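Local coordinates for neurotoxin (Clostridium botulinum, PDB 2QN0), which probably cleaves SNARE proteins in nerve terminals as the zinc-dependent light chain protease of botulinum neurotoxin serotype C1, at residues Gln247-Val252 with Leu265-Ile270; Tyr202-Asn207 with Arg372-Ser377; Ser251-Ile256 with Leu376-Thr381. All blocks are in the same frame, centred on the assembly; numbering follows the deposited sequence.

Interaction 1 of 3, residues Gln247-Val252 with Leu265-Ile270; sequences QTISSV and LEYAEI. With ZN (zinc ion), chain B.
Tyr-267, with CG anti to the carbonyl carbon (chi1 -72°), turns its ring back against the backbone of Gln-247 and Thr-248, while in Ile-249, where CG1 is anti to the backbone N (chi1 176°), CG2 falls between the backbone N and the carbonyl carbon, on the side of Leu-265 and Ile-270. One face of the tyrosine ring takes the peptide joining Gln-247 and Thr-248, offset toward the rim, and CE1 approaches Thr-248 C at 3.5 Å. Ile-249 CB sits at the ring edge, in plane, 3.9 Å from Tyr-267 CE1. Ile-249 and Leu-265 run side by side, and the Ile-249 CG2 methyl lies 3.8 Å from Leu-265 CB and 4.1 Å from Ile-270 CD1. The two backbones pair antiparallel. Ile-249 and Leu-265 form a hydrogen-bonded pair, with Ile-249 N giving to Leu-265 O at 2.9 Å and Leu-265 N giving to Ile-249 O at 3.0 Å. Thr-248 and Glu-266 form the next, non-hydrogen-bonded pair. Beyond it Tyr-267 N meets Gln-247 O at 2.9 Å in a nearly straight bond (165°), so one more backbone bond reaches the first helical residue, just after the N-cap Glu-266. Further along, Glu-269 OE1 binds the zinc ion at 2.1 Å, with His-229, His-233 and a water. The hairpin of strands 248-253 and 261-266 thus leads into helix 267-273, which faces the HExxH helix 223-238 across the metal.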
ATOM      1  N   GLN A 247      14.851  12.082  -1.103  1.00 23.93           N
ATOM      2  CA  GLN A 247      14.258  13.415  -0.978  1.00 21.60           C
ATOM      3  C   GLN A 247      13.635  13.473   0.412  1.00 20.97           C
ATOM      4  O   GLN A 247      12.577  12.900   0.650  1.00 17.37           O
ATOM      5  CB  GLN A 247      13.192  13.616  -2.055  1.00 20.61           C
ATOM      6  CG  GLN A 247      13.756  13.576  -3.463  1.00 22.02           C
ATOM      7  CD  GLN A 247      14.830  14.629  -3.677  1.00 24.65           C
ATOM      8  OE1 GLN A 247      14.581  15.821  -3.517  1.00 28.17           O
ATOM      9  NE2 GLN A 247      16.028  14.191  -4.036  1.00 26.31           N
ATOM     10  N   THR A 248      14.291  14.178   1.326  1.00 19.05           N
ATOM     11  CA  THR A 248      13.826  14.234   2.708  1.00 18.21           C
ATOM     12  C   THR A 248      14.004  15.590   3.374  1.00 19.54           C
ATOM     13  O   THR A 248      14.653  16.483   2.834  1.00 16.92           O
ATOM     14  CB  THR A 248      14.628  13.242   3.561  1.00 20.10           C
ATOM     15  OG1 THR A 248      16.007  13.641   3.556  1.00 20.76           O
ATOM     16  CG2 THR A 248      14.538  11.836   2.995  1.00 17.65           C
ATOM     17  N   ILE A 249      13.414  15.724   4.559  1.00 17.95           N
ATOM     18  CA  ILE A 249      13.553  16.922   5.374  1.00 17.00           C
ATOM     19  C   ILE A 249      13.923  16.412   6.769  1.00 19.84           C
ATOM     20  O   ILE A 249      13.228  15.565   7.334  1.00 19.02           O
ATOM     21  CB  ILE A 249      12.256  17.773   5.417  1.00 18.12           C
ATOM     22  CG1 ILE A 249      12.454  18.959   6.365  1.00 14.78           C
ATOM     23  CG2 ILE A 249      11.060  16.919   5.837  1.00 16.45           C
ATOM     24  CD1 ILE A 249      11.294  19.933   6.377  1.00 17.10           C
ATOM     25  N   SER A 250      15.036  16.898   7.311  1.00 17.68           N
ATOM     26  CA  SER A 250      15.489  16.452   8.627  1.00 17.34           C
ATOM     27  C   SER A 250      14.539  16.904   9.723  1.00 18.24           C
ATOM     28  O   SER A 250      14.298  18.099   9.904  1.00 17.99           O
ATOM     29  CB  SER A 250      16.909  16.962   8.895  1.00 18.12           C
ATOM     30  OG  SER A 250      17.825  16.319   8.027  1.00 20.94           O
ATOM     31  N   SER A 251      14.005  15.929  10.458  1.00 18.79           N
ATOM     32  CA  SER A 251      13.034  16.201  11.510  1.00 19.77           C
ATOM     33  C   SER A 251      13.321  15.394  12.774  1.00 18.08           C
ATOM     34  O   SER A 251      14.350  14.735  12.887  1.00 20.02           O
ATOM     35  CB  SER A 251      11.631  15.836  11.013  1.00 21.70           C
ATOM     36  OG  SER A 251      11.415  16.279   9.683  1.00 25.62           O
ATOM     37  N   VAL A 252      12.382  15.453  13.712  1.00 20.92           N
ATOM     38  CA  VAL A 252      12.502  14.721  14.966  1.00 22.20           C
ATOM     39  C   VAL A 252      11.151  14.146  15.369  1.00 23.24           C
ATOM     40  O   VAL A 252      10.102  14.603  14.922  1.00 23.95           O
ATOM     41  CB  VAL A 252      12.988  15.629  16.122  1.00 22.48           C
ATOM     42  CG1 VAL A 252      14.369  16.201  15.800  1.00 24.48           C
ATOM     43  CG2 VAL A 252      11.982  16.740  16.369  1.00 23.17           C
ATOM     44  N   LEU A 265      12.650  12.611   7.284  1.00 21.43           N
ATOM     45  CA  LEU A 265      11.282  12.447   6.800  1.00 19.50           C
ATOM     46  C   LEU A 265      11.225  12.495   5.276  1.00 19.64           C
ATOM     47  O   LEU A 265      11.500  13.529   4.661  1.00 16.57           O
ATOM     48  CB  LEU A 265      10.384  13.537   7.393  1.00 19.59           C
ATOM     49  CG  LEU A 265       8.904  13.520   6.990  1.00 20.79           C
ATOM     50  CD1 LEU A 265       8.284  12.176   7.366  1.00 21.57           C
ATOM     51  CD2 LEU A 265       8.171  14.660   7.675  1.00 20.95           C
ATOM     52  N   GLU A 266      10.868  11.369   4.670  1.00 17.03           N
ATOM     53  CA  GLU A 266      10.783  11.286   3.217  1.00 17.28           C
ATOM     54  C   GLU A 266       9.591  12.052   2.667  1.00 17.08           C
ATOM     55  O   GLU A 266       8.511  12.061   3.264  1.00 15.18           O
ATOM     56  CB  GLU A 266      10.682   9.825   2.775  1.00 19.47           C
ATOM     57  CG  GLU A 266      11.791   8.936   3.296  1.00 24.76           C
ATOM     58  CD  GLU A 266      11.653   7.512   2.805  1.00 31.03           C
ATOM     59  OE1 GLU A 266      10.505   7.031   2.704  1.00 34.88           O
ATOM     60  OE2 GLU A 266      12.686   6.870   2.528  1.00 35.22           O
ATOM     61  N   TYR A 267       9.788  12.702   1.523  1.00 13.52           N
ATOM     62  CA  TYR A 267       8.709  13.450   0.905  1.00 12.86           C
ATOM     63  C   TYR A 267       7.594  12.485   0.500  1.00 13.28           C
ATOM     64  O   TYR A 267       6.430  12.867   0.428  1.00 12.69           O
ATOM     65  CB  TYR A 267       9.234  14.227  -0.306  1.00 12.94           C
ATOM     66  CG  TYR A 267      10.113  15.411   0.078  1.00 13.67           C
ATOM     67  CD1 TYR A 267      10.352  15.722   1.419  1.00 15.97           C
ATOM     68  CD2 TYR A 267      10.681  16.230  -0.898  1.00 17.29           C
ATOM     69  CE1 TYR A 267      11.132  16.825   1.779  1.00 17.93           C
ATOM     70  CE2 TYR A 267      11.467  17.335  -0.546  1.00 17.84           C
ATOM     71  CZ  TYR A 267      11.682  17.624   0.793  1.00 19.71           C
ATOM     72  OH  TYR A 267      12.435  18.722   1.146  1.00 18.55           O
ATOM     73  N   ALA A 268       7.959  11.233   0.247  1.00 13.72           N
ATOM     74  CA  ALA A 268       6.975  10.213  -0.121  1.00 14.11           C
ATOM     75  C   ALA A 268       5.991  10.021   1.036  1.00 14.03           C
ATOM     76  O   ALA A 268       4.791   9.817   0.823  1.00 14.73           O
ATOM     77  CB  ALA A 268       7.680   8.898  -0.433  1.00 14.99           C
ATOM     78  N   GLU A 269       6.503  10.085   2.262  1.00 13.13           N
ATOM     79  CA  GLU A 269       5.663   9.930   3.446  1.00 13.98           C
ATOM     80  C   GLU A 269       4.768  11.151   3.617  1.00 13.70           C
ATOM     81  O   GLU A 269       3.599  11.036   3.987  1.00 12.39           O
ATOM     82  CB  GLU A 269       6.527   9.758   4.699  1.00 13.90           C
ATOM     83  CG  GLU A 269       7.329   8.466   4.736  1.00 13.61           C
ATOM     84  CD  GLU A 269       6.432   7.245   4.667  1.00 14.98           C
ATOM     85  OE1 GLU A 269       5.210   7.412   4.842  1.00 14.18           O
ATOM     86  OE2 GLU A 269       6.946   6.131   4.448  1.00 15.12           O
ATOM     87  N   ILE A 270       5.326  12.327   3.355  1.00 14.22           N
ATOM     88  CA  ILE A 270       4.568  13.560   3.479  1.00 13.17           C
ATOM     89  C   ILE A 270       3.351  13.544   2.553  1.00 12.15           C
ATOM     90  O   ILE A 270       2.261  13.964   2.944  1.00 14.29           O
ATOM     91  CB  ILE A 270       5.465  14.790   3.171  1.00 14.96           C
ATOM     92  CG1 ILE A 270       6.499  14.955   4.292  1.00 15.52           C
ATOM     93  CG2 ILE A 270       4.613  16.052   3.037  1.00 14.23           C
ATOM     94  CD1 ILE A 270       7.455  16.126   4.101  1.00 17.58           C
TER
HETATM   95 ZN    ZN B 431       4.248   5.646   4.363  1.00 16.27          ZN
HETATM   96  O   HOH W   1      10.746  10.673  -0.621  1.00 20.81           O
HETATM   97  O   HOH W   2       4.684   3.761   5.129  1.00 15.79           O

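Interaction 2 of 3, residues Tyr202-Asn207 with Arg372-Ser377; sequences YSNATN and RKIYLS
An inverse gamma turn centred on Asn-204 meets a loop that closes in a type I beta turn from Ile-374 to Ser-377, and the carbonyl of Asn-204 is the main polar link between them. Lys-373 N gives to Asn-204 O at 2.9 Å, with an N-H...O angle of 163°. Ser-377 OG lies 3.2 Å from Asn-204 O and 3.0 Å from Ile-374 O, two acceptors competing for one hydroxyl proton. The Asn-204 side chain slants across that of Lys-373, with OD1 3.5 Å from Lys-373 CD, and a water joins this OD1 to Lys-373 NZ. Thr-206 CG2 packs 3.3 Å from Arg-372 O. Tyr-202 holds CG between its backbone N and carbonyl carbon (chi1 54°), which lays one ring face against Arg-372. Arg-372 N sits 3.6 Å from Tyr-202 CZ, and Arg-372 CB makes a CH-pi contact 4.3 Å from the ring centroid. The extended arginine chain runs on to a salt bridge between NE and Glu-360, with Tyr-375 over one guanidinium face, and its nearest atom is about 6 Å from the zinc ion. The contact therefore links strands 201-202 and 219-220 to helices 360-366 and 267-273, the latter touched by Arg-372 and Tyr-375.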
ATOM      1  N   TYR A 202      -1.371   7.137  19.788  1.00 16.22           N
ATOM      2  CA  TYR A 202      -0.941   8.534  19.864  1.00 17.03           C
ATOM      3  C   TYR A 202      -1.890   9.361  20.730  1.00 18.22           C
ATOM      4  O   TYR A 202      -2.979   8.902  21.079  1.00 18.03           O
ATOM      5  CB  TYR A 202      -0.943   9.111  18.448  1.00 16.53           C
ATOM      6  CG  TYR A 202      -2.289   8.906  17.781  1.00 15.05           C
ATOM      7  CD1 TYR A 202      -3.330   9.820  17.966  1.00 15.21           C
ATOM      8  CD2 TYR A 202      -2.567   7.727  17.089  1.00 15.55           C
ATOM      9  CE1 TYR A 202      -4.613   9.559  17.494  1.00 14.16           C
ATOM     10  CE2 TYR A 202      -3.852   7.455  16.613  1.00 15.89           C
ATOM     11  CZ  TYR A 202      -4.868   8.371  16.826  1.00 16.25           C
ATOM     12  OH  TYR A 202      -6.151   8.084  16.413  1.00 18.41           O
ATOM     13  N   SER A 203      -1.472  10.583  21.062  1.00 17.03           N
ATOM     14  CA  SER A 203      -2.295  11.501  21.846  1.00 17.10           C
ATOM     15  C   SER A 203      -2.429  12.835  21.104  1.00 17.77           C
ATOM     16  O   SER A 203      -3.350  13.611  21.365  1.00 16.81           O
ATOM     17  CB  SER A 203      -1.695  11.730  23.240  1.00 18.03           C
ATOM     18  OG  SER A 203      -0.390  12.276  23.174  1.00 20.93           O
ATOM     19  N   ASN A 204      -1.508  13.098  20.180  1.00 17.26           N
ATOM     20  CA  ASN A 204      -1.539  14.326  19.381  1.00 17.71           C
ATOM     21  C   ASN A 204      -2.423  13.980  18.189  1.00 18.07           C
ATOM     22  O   ASN A 204      -1.932  13.545  17.147  1.00 16.83           O
ATOM     23  CB  ASN A 204      -0.121  14.689  18.916  1.00 17.27           C
ATOM     24  CG  ASN A 204      -0.085  15.938  18.058  1.00 18.93           C
ATOM     25  OD1 ASN A 204      -1.049  16.703  18.002  1.00 18.62           O
ATOM     26  ND2 ASN A 204       1.040  16.158  17.388  1.00 18.15           N
ATOM     27  N   ALA A 205      -3.728  14.178  18.366  1.00 17.51           N
ATOM     28  CA  ALA A 205      -4.731  13.826  17.365  1.00 19.84           C
ATOM     29  C   ALA A 205      -5.392  14.973  16.610  1.00 19.51           C
ATOM     30  O   ALA A 205      -5.339  16.127  17.027  1.00 20.41           O
ATOM     31  CB  ALA A 205      -5.806  12.968  18.028  1.00 19.47           C
ATOM     32  N   THR A 206      -6.046  14.632  15.502  1.00 20.05           N
ATOM     33  CA  THR A 206      -6.711  15.626  14.667  1.00 20.91           C
ATOM     34  C   THR A 206      -7.993  16.186  15.262  1.00 21.59           C
ATOM     35  O   THR A 206      -8.285  17.369  15.105  1.00 22.58           O
ATOM     36  CB  THR A 206      -7.057  15.055  13.274  1.00 21.96           C
ATOM     37  OG1 THR A 206      -7.927  13.927  13.422  1.00 22.72           O
ATOM     38  CG2 THR A 206      -5.798  14.633  12.545  1.00 25.29           C
ATOM     39  N   ASN A 207      -8.758  15.336  15.940  1.00 19.10           N
ATOM     40  CA  ASN A 207     -10.021  15.760  16.528  1.00 19.22           C
ATOM     41  C   ASN A 207      -9.937  16.103  18.010  1.00 19.22           C
ATOM     42  O   ASN A 207      -9.529  15.284  18.831  1.00 18.30           O
ATOM     43  CB  ASN A 207     -11.082  14.675  16.324  1.00 20.14           C
ATOM     44  CG  ASN A 207     -11.455  14.495  14.864  1.00 23.14           C
ATOM     45  OD1 ASN A 207     -12.151  15.325  14.287  1.00 29.62           O
ATOM     46  ND2 ASN A 207     -10.981  13.415  14.261  1.00 22.45           N
ATOM     47  N   ARG A 372      -3.904  10.380  14.061  1.00 15.97           N
ATOM     48  CA  ARG A 372      -2.754  11.195  14.420  1.00 15.74           C
ATOM     49  C   ARG A 372      -2.849  12.510  13.656  1.00 16.96           C
ATOM     50  O   ARG A 372      -3.298  12.539  12.513  1.00 16.22           O
ATOM     51  CB  ARG A 372      -1.459  10.457  14.067  1.00 15.40           C
ATOM     52  CG  ARG A 372      -1.392   9.948  12.630  1.00 13.89           C
ATOM     53  CD  ARG A 372      -0.147   9.094  12.409  1.00 13.76           C
ATOM     54  NE  ARG A 372      -0.128   8.473  11.085  1.00 13.44           N
ATOM     55  CZ  ARG A 372       0.803   7.615  10.675  1.00 13.53           C
ATOM     56  NH1 ARG A 372       1.797   7.274  11.485  1.00 13.81           N
ATOM     57  NH2 ARG A 372       0.736   7.090   9.454  1.00 13.84           N
ATOM     58  N   LYS A 373      -2.441  13.601  14.295  1.00 17.40           N
ATOM     59  CA  LYS A 373      -2.495  14.912  13.664  1.00 17.28           C
ATOM     60  C   LYS A 373      -1.405  15.075  12.606  1.00 16.00           C
ATOM     61  O   LYS A 373      -1.607  15.752  11.596  1.00 16.89           O
ATOM     62  CB  LYS A 373      -2.353  16.002  14.723  1.00 19.68           C
ATOM     63  CG  LYS A 373      -2.537  17.412  14.184  1.00 22.24           C
ATOM     64  CD  LYS A 373      -2.482  18.424  15.313  1.00 26.72           C
ATOM     65  CE  LYS A 373      -2.678  19.839  14.797  1.00 28.99           C
ATOM     66  NZ  LYS A 373      -2.609  20.826  15.912  1.00 32.78           N
ATOM     67  N   ILE A 374      -0.252  14.465  12.855  1.00 15.89           N
ATOM     68  CA  ILE A 374       0.874  14.523  11.926  1.00 16.11           C
ATOM     69  C   ILE A 374       1.494  13.141  11.795  1.00 16.28           C
ATOM     70  O   ILE A 374       1.345  12.298  12.680  1.00 16.15           O
ATOM     71  CB  ILE A 374       1.976  15.506  12.405  1.00 16.30           C
ATOM     72  CG1 ILE A 374       2.330  15.227  13.865  1.00 16.22           C
ATOM     73  CG2 ILE A 374       1.513  16.945  12.206  1.00 16.18           C
ATOM     74  CD1 ILE A 374       3.529  16.023  14.367  1.00 19.92           C
ATOM     75  N   TYR A 375       2.192  12.912  10.689  1.00 14.65           N
ATOM     76  CA  TYR A 375       2.832  11.624  10.453  1.00 15.02           C
ATOM     77  C   TYR A 375       3.838  11.305  11.562  1.00 15.82           C
ATOM     78  O   TYR A 375       3.985  10.153  11.966  1.00 16.74           O
ATOM     79  CB  TYR A 375       3.541  11.632   9.097  1.00 15.15           C
ATOM     80  CG  TYR A 375       4.248  10.336   8.775  1.00 15.08           C
ATOM     81  CD1 TYR A 375       3.527   9.178   8.484  1.00 15.25           C
ATOM     82  CD2 TYR A 375       5.642  10.264   8.772  1.00 15.06           C
ATOM     83  CE1 TYR A 375       4.180   7.974   8.198  1.00 15.88           C
ATOM     84  CE2 TYR A 375       6.301   9.069   8.484  1.00 17.75           C
ATOM     85  CZ  TYR A 375       5.563   7.929   8.199  1.00 16.96           C
ATOM     86  OH  TYR A 375       6.210   6.747   7.913  1.00 17.88           O
ATOM     87  N   LEU A 376       4.528  12.328  12.057  1.00 15.29           N
ATOM     88  CA  LEU A 376       5.518  12.127  13.111  1.00 16.89           C
ATOM     89  C   LEU A 376       4.986  12.330  14.530  1.00 17.15           C
ATOM     90  O   LEU A 376       5.741  12.704  15.429  1.00 19.30           O
ATOM     91  CB  LEU A 376       6.730  13.039  12.879  1.00 15.51           C
ATOM     92  CG  LEU A 376       7.515  12.770  11.590  1.00 14.50           C
ATOM     93  CD1 LEU A 376       8.690  13.744  11.497  1.00 16.48           C
ATOM     94  CD2 LEU A 376       8.005  11.324  11.572  1.00 15.43           C
ATOM     95  N   SER A 377       3.692  12.099  14.732  1.00 18.76           N
ATOM     96  CA  SER A 377       3.108  12.230  16.067  1.00 19.54           C
ATOM     97  C   SER A 377       3.855  11.270  16.978  1.00 19.98           C
ATOM     98  O   SER A 377       4.243  10.182  16.550  1.00 21.64           O
ATOM     99  CB  SER A 377       1.622  11.837  16.065  1.00 20.52           C
ATOM    100  OG  SER A 377       0.783  12.880  15.592  1.00 23.81           O
TER
HETATM  101  O   HOH W   3      -0.394  19.916  17.841  1.00 46.57           O

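Interaction 3 of 3, residues Ser251-Ile256 with Leu376-Thr381; sequences SVTSNI and LSNVYT
Hydrogen bonds centre on Thr-253 and Leu-376. The threonine hydroxyl, held anti to the backbone N (chi1 -171°), donates to Leu-376 O at 2.8 Å, coming from above the carbonyl plane rather than along a lone pair. A water gives to Thr-253 OG1 at 2.6 Å and to Ser-377 O at 2.9 Å, bridging the two segments again. Further along, the backbones are linked weakly, Val-379 N reaching Ser-254 O over 3.4 Å. Ser-254 OG is modelled 2.5 Å from Asn-378 OD1, but the hydroxyl is crowded in the model, so that bond is doubtful. Apolar contacts lie toward the two ends. Leu-376 CD1 packs against Ser-251 CB at 3.6 Å, and the leucine also lies on Leu-265 of the neighbouring strand 261-266. At the far end the Ile-256 side chain slants across that of Val-379, CG2 to CG2, though Ile-256 CG2 is modelled too close to a neighbour. The two segments run nearly parallel, 14° between their end-to-end directions, although their few bonds form no regular ladder. Strand 248-253 and the loop leading to strand 383-384 are therefore joined by one short hydroxyl-carbonyl bond, a water and small hydrophobic patches. With a bridging water and a long backbone bond, the seam is partly hydrated, and the threonine hydroxyl is gripped both as donor and as acceptor.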
ATOM      1  N   SER A 251      14.005  15.929  10.458  1.00 18.79           N
ATOM      2  CA  SER A 251      13.034  16.201  11.510  1.00 19.77           C
ATOM      3  C   SER A 251      13.321  15.394  12.774  1.00 18.08           C
ATOM      4  O   SER A 251      14.350  14.735  12.887  1.00 20.02           O
ATOM      5  CB  SER A 251      11.631  15.836  11.013  1.00 21.70           C
ATOM      6  OG  SER A 251      11.415  16.279   9.683  1.00 25.62           O
ATOM      7  N   VAL A 252      12.382  15.453  13.712  1.00 20.92           N
ATOM      8  CA  VAL A 252      12.502  14.721  14.966  1.00 22.20           C
ATOM      9  C   VAL A 252      11.151  14.146  15.369  1.00 23.24           C
ATOM     10  O   VAL A 252      10.102  14.603  14.922  1.00 23.95           O
ATOM     11  CB  VAL A 252      12.988  15.629  16.122  1.00 22.48           C
ATOM     12  CG1 VAL A 252      14.369  16.201  15.800  1.00 24.48           C
ATOM     13  CG2 VAL A 252      11.982  16.740  16.369  1.00 23.17           C
ATOM     14  N   THR A 253      11.191  13.131  16.221  1.00 25.79           N
ATOM     15  CA  THR A 253       9.980  12.502  16.724  1.00 27.28           C
ATOM     16  C   THR A 253      10.426  11.644  17.899  1.00 30.29           C
ATOM     17  O   THR A 253      11.621  11.550  18.183  1.00 30.07           O
ATOM     18  CB  THR A 253       9.298  11.622  15.644  1.00 28.07           C
ATOM     19  OG1 THR A 253       8.009  11.202  16.115  1.00 26.99           O
ATOM     20  CG2 THR A 253      10.146  10.398  15.325  1.00 26.72           C
ATOM     21  N   SER A 254       9.479  11.031  18.593  1.00 32.30           N
ATOM     22  CA  SER A 254       9.831  10.191  19.726  1.00 36.03           C
ATOM     23  C   SER A 254       9.064   8.879  19.652  1.00 39.22           C
ATOM     24  O   SER A 254       7.834   8.872  19.559  1.00 38.12           O
ATOM     25  CB  SER A 254       9.544  10.930  21.034  1.00 36.01           C
ATOM     26  OG  SER A 254       8.218  11.420  21.069  1.00 41.44           O
ATOM     27  N   ASN A 255       9.807   7.774  19.675  1.00 41.35           N
ATOM     28  CA  ASN A 255       9.226   6.439  19.589  1.00 44.22           C
ATOM     29  C   ASN A 255       8.467   6.026  20.839  1.00 45.47           C
ATOM     30  O   ASN A 255       8.170   6.851  21.703  1.00 45.20           O
ATOM     31  CB  ASN A 255      10.315   5.402  19.288  1.00 42.43           C
ATOM     32  CG  ASN A 255      11.366   5.331  20.372  1.00 45.93           C
ATOM     33  OD1 ASN A 255      11.045   5.187  21.546  1.00 43.78           O
ATOM     34  ND2 ASN A 255      12.631   5.427  19.983  1.00 47.52           N
ATOM     35  N   ILE A 256       8.162   4.733  20.922  1.00 48.49           N
ATOM     36  CA  ILE A 256       7.419   4.169  22.044  1.00 50.60           C
ATOM     37  C   ILE A 256       8.220   4.111  23.346  1.00 52.32           C
ATOM     38  O   ILE A 256       7.665   3.821  24.408  1.00 52.72           O
ATOM     39  CB  ILE A 256       6.913   2.746  21.703  1.00 50.48           C
ATOM     40  CG1 ILE A 256       8.096   1.795  21.505  1.00 50.16           C
ATOM     41  CG2 ILE A 256       6.083   2.784  20.430  1.00 49.80           C
ATOM     42  CD1 ILE A 256       7.690   0.363  21.194  1.00 49.43           C
ATOM     43  N   LEU A 376       4.528  12.328  12.057  1.00 15.29           N
ATOM     44  CA  LEU A 376       5.518  12.127  13.111  1.00 16.89           C
ATOM     45  C   LEU A 376       4.986  12.330  14.530  1.00 17.15           C
ATOM     46  O   LEU A 376       5.741  12.704  15.429  1.00 19.30           O
ATOM     47  CB  LEU A 376       6.730  13.039  12.879  1.00 15.51           C
ATOM     48  CG  LEU A 376       7.515  12.770  11.590  1.00 14.50           C
ATOM     49  CD1 LEU A 376       8.690  13.744  11.497  1.00 16.48           C
ATOM     50  CD2 LEU A 376       8.005  11.324  11.572  1.00 15.43           C
ATOM     51  N   SER A 377       3.692  12.099  14.732  1.00 18.76           N
ATOM     52  CA  SER A 377       3.108  12.230  16.067  1.00 19.54           C
ATOM     53  C   SER A 377       3.855  11.270  16.978  1.00 19.98           C
ATOM     54  O   SER A 377       4.243  10.182  16.550  1.00 21.64           O
ATOM     55  CB  SER A 377       1.622  11.837  16.065  1.00 20.52           C
ATOM     56  OG  SER A 377       0.783  12.880  15.592  1.00 23.81           O
ATOM     57  N   ASN A 378       4.072  11.664  18.229  1.00 17.75           N
ATOM     58  CA  ASN A 378       4.751  10.771  19.158  1.00 18.38           C
ATOM     59  C   ASN A 378       3.853   9.550  19.310  1.00 17.31           C
ATOM     60  O   ASN A 378       2.632   9.664  19.225  1.00 17.57           O
ATOM     61  CB  ASN A 378       4.946  11.443  20.513  1.00 19.58           C
ATOM     62  CG  ASN A 378       5.812  12.676  20.428  1.00 24.38           C
ATOM     63  OD1 ASN A 378       6.693  12.768  19.573  1.00 26.34           O
ATOM     64  ND2 ASN A 378       5.579  13.626  21.324  1.00 24.49           N
ATOM     65  N   VAL A 379       4.449   8.386  19.522  1.00 18.23           N
ATOM     66  CA  VAL A 379       3.659   7.174  19.670  1.00 17.72           C
ATOM     67  C   VAL A 379       3.887   6.509  21.016  1.00 19.77           C
ATOM     68  O   VAL A 379       4.873   6.779  21.703  1.00 18.68           O
ATOM     69  CB  VAL A 379       3.958   6.167  18.537  1.00 18.18           C
ATOM     70  CG1 VAL A 379       3.610   6.795  17.190  1.00 16.71           C
ATOM     71  CG2 VAL A 379       5.420   5.754  18.569  1.00 18.83           C
ATOM     72  N   TYR A 380       2.958   5.643  21.393  1.00 18.75           N
ATOM     73  CA  TYR A 380       3.038   4.936  22.662  1.00 20.38           C
ATOM     74  C   TYR A 380       3.048   3.442  22.390  1.00 20.32           C
ATOM     75  O   TYR A 380       3.398   3.016  21.291  1.00 19.69           O
ATOM     76  CB  TYR A 380       1.845   5.324  23.533  1.00 22.78           C
ATOM     77  CG  TYR A 380       1.782   6.807  23.807  1.00 24.90           C
ATOM     78  CD1 TYR A 380       2.616   7.396  24.757  1.00 27.51           C
ATOM     79  CD2 TYR A 380       0.916   7.631  23.090  1.00 26.03           C
ATOM     80  CE1 TYR A 380       2.587   8.771  24.987  1.00 30.52           C
ATOM     81  CE2 TYR A 380       0.881   9.005  23.310  1.00 28.29           C
ATOM     82  CZ  TYR A 380       1.717   9.569  24.258  1.00 30.34           C
ATOM     83  OH  TYR A 380       1.676  10.927  24.478  1.00 32.72           O
ATOM     84  N   THR A 381       2.673   2.636  23.379  1.00 18.88           N
ATOM     85  CA  THR A 381       2.676   1.195  23.168  1.00 17.79           C
ATOM     86  C   THR A 381       1.578   0.815  22.183  1.00 16.60           C
ATOM     87  O   THR A 381       0.433   1.236  22.329  1.00 18.75           O
ATOM     88  CB  THR A 381       2.449   0.424  24.485  1.00 19.28           C
ATOM     89  OG1 THR A 381       3.414   0.847  25.455  1.00 20.20           O
ATOM     90  CG2 THR A 381       2.611  -1.072  24.255  1.00 19.62           C
TER
HETATM   91  O   HOH W   4       6.800   8.890  16.047  1.00 23.25           O

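How the interactions relate
From the N terminus, segment 202-207 opens the longest of the three loops, which interaction 2 closes at 372-377 after more than 160 residues. Interaction 1 falls wholly within that span and closes a short hairpin, 247-252 returning at 265-270. Interaction 3 begins on the same strand, sharing Ser-251 and Val-252, and ends on the same late loop as interaction 2, sharing Leu-376 and Ser-377; its span starts inside that of interaction 2 and ends beyond it, so the two interlock. The loop 372-381 thereby joins the 202-207 region to the zinc-side hairpin. Tyr-375 extends this by touching Leu-265 and the zinc ligand Glu-269, while Tyr-380 and Ser-203 probably share a hydroxyl hydrogen bond.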